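Local coordinates for protein ribosomal RNA small subunit methyltransferase Nep1 (Archaeoglobus fulgidus, PDB 3O7B) that probably methylates the N1 atom of a specific pseudouridine in 16S rRNA during ribosome biogenesis, using S-adenosyl-L-methionine as methyl donor, at residues A[35-40]-A[138-143]. Sequence-based numbering, arbitrary orientation.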
# COMPACT_ATOMS: atom_id res chain seq x y z
N ALA A 35 -5.94 9.95 11.22
CA ALA A 35 -4.76 9.63 10.41
C ALA A 35 -3.52 10.22 11.04
O ALA A 35 -3.51 11.35 11.56
CB ALA A 35 -4.92 10.10 8.99
N SER A 36 -2.45 9.43 11.01
CA SER A 36 -1.21 9.73 11.69
C SER A 36 -0.38 10.66 10.81
O SER A 36 0.68 10.28 10.27
CB SER A 36 -0.50 8.40 11.97
OG SER A 36 0.57 8.55 12.87
N LEU A 37 -0.87 11.88 10.67
CA LEU A 37 -0.38 12.84 9.71
C LEU A 37 -0.29 14.21 10.38
O LEU A 37 -1.31 14.84 10.67
CB LEU A 37 -1.36 12.87 8.55
CG LEU A 37 -1.04 13.37 7.17
CD1 LEU A 37 -0.02 12.45 6.52
CD2 LEU A 37 -2.34 13.34 6.40
N GLU A 38 0.94 14.63 10.66
CA GLU A 38 1.19 15.91 11.32
C GLU A 38 2.63 16.35 11.09
O GLU A 38 3.52 15.51 10.87
CB GLU A 38 0.92 15.81 12.83
CG GLU A 38 1.96 15.03 13.63
CD GLU A 38 1.51 14.75 15.04
OE1 GLU A 38 1.14 15.72 15.73
OE2 GLU A 38 1.51 13.57 15.45
N LEU A 39 2.86 17.65 11.18
CA LEU A 39 4.20 18.19 11.18
C LEU A 39 4.86 17.96 12.54
O LEU A 39 4.18 17.70 13.54
CB LEU A 39 4.19 19.68 10.81
CG LEU A 39 3.61 20.00 9.43
CD1 LEU A 39 3.55 21.51 9.21
CD2 LEU A 39 4.40 19.31 8.32
N ILE A 40 6.19 18.03 12.59
CA ILE A 40 6.91 17.79 13.83
C ILE A 40 6.40 18.77 14.91
O ILE A 40 6.43 19.99 14.68
CB ILE A 40 8.44 17.89 13.63
CG1 ILE A 40 8.92 16.74 12.72
CG2 ILE A 40 9.17 17.82 14.98
CD1 ILE A 40 10.38 16.84 12.29
N LYS A 138 4.00 19.83 1.62
CA LYS A 138 3.55 20.96 0.83
C LYS A 138 2.09 21.31 1.16
O LYS A 138 1.74 22.49 1.29
CB LYS A 138 3.70 20.66 -0.66
CG LYS A 138 3.32 21.83 -1.55
CD LYS A 138 3.48 21.47 -3.02
CE LYS A 138 3.27 22.71 -3.87
NZ LYS A 138 3.56 22.40 -5.30
N LEU A 139 1.24 20.31 1.31
CA LEU A 139 -0.15 20.53 1.68
C LEU A 139 -0.26 21.26 3.03
O LEU A 139 -1.03 22.22 3.15
CB LEU A 139 -0.88 19.19 1.72
CG LEU A 139 -2.31 19.26 2.27
CD1 LEU A 139 -3.24 19.99 1.33
CD2 LEU A 139 -2.81 17.85 2.55
N PHE A 140 0.53 20.86 4.02
CA PHE A 140 0.46 21.52 5.33
C PHE A 140 0.93 22.98 5.26
O PHE A 140 0.44 23.83 6.01
CB PHE A 140 1.22 20.74 6.40
CG PHE A 140 0.42 19.61 7.01
CD1 PHE A 140 0.24 18.40 6.34
CD2 PHE A 140 -0.19 19.78 8.25
CE1 PHE A 140 -0.52 17.36 6.92
CE2 PHE A 140 -0.93 18.75 8.83
CZ PHE A 140 -1.10 17.55 8.17
N GLU A 141 1.87 23.25 4.36
CA GLU A 141 2.42 24.58 4.16
C GLU A 141 1.49 25.49 3.37
O GLU A 141 1.21 26.62 3.80
CB GLU A 141 3.77 24.47 3.44
CG GLU A 141 4.39 25.81 3.04
CD GLU A 141 4.78 26.69 4.22
OE1 GLU A 141 4.93 26.19 5.36
OE2 GLU A 141 4.95 27.91 3.99
N GLU A 142 1.01 25.01 2.23
CA GLU A 142 0.23 25.81 1.27
C GLU A 142 -1.28 25.69 1.46
O GLU A 142 -2.04 26.53 0.96
CB GLU A 142 0.61 25.43 -0.17
CG GLU A 142 2.11 25.61 -0.40
CD GLU A 142 2.53 25.73 -1.85
OE1 GLU A 142 1.69 25.63 -2.78
OE2 GLU A 142 3.74 25.94 -2.06
N ARG A 143 -1.70 24.65 2.19
CA ARG A 143 -3.12 24.40 2.58
C ARG A 143 -4.00 23.85 1.46
O ARG A 143 -5.13 23.42 1.70
CB ARG A 143 -3.80 25.64 3.21
CG ARG A 143 -2.98 26.34 4.29
CD ARG A 143 -2.47 25.39 5.34
NE ARG A 143 -3.53 24.87 6.20
CZ ARG A 143 -3.32 24.02 7.21
NH1 ARG A 143 -2.10 23.57 7.48
NH2 ARG A 143 -4.35 23.62 7.95
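Phe140, near the end of helix 129-142, shows how one aromatic side chain can join a helix to an irregular loop: it slides past Leu39 and ends against Leu37. CD1 of Leu39 lies 3.7 Å from CB of Phe140, while CG of Leu39 approaches the ring obliquely, 4.0 Å from CD2 of Phe140. Leu37 meets the far end of the ring, its CG 4.0 Å from CE1 of Phe140 and its backbone O 3.7 Å from CZ of Phe140. CB of Phe140 already points to the loop, and chi1 of -83° carries the ring on past Leu39. With the ring cut back to an alanine, Leu37 CG and much of Leu39 would probably lose their apolar partner, leaving a gap beside Phe155, which packs edge-to-face with Phe140.

Arg143, just past the last helical turn with positive phi, folds back so that NH1 donates to O of Phe140 (2.9 Å), nearly in the guanidinium plane. On the loop side, Glu38 is salt-bridged to Arg84. The contact packs the loop after strand 28-35, in the central sheet of this SPOUT-class methyltransferase, on helix 129-142. Joined by carbon contacts and the close approach of Leu37 O, the segments rest on apolar packing, at the probable cost of a buried carbonyl oxygen without a hydrogen-bond partner.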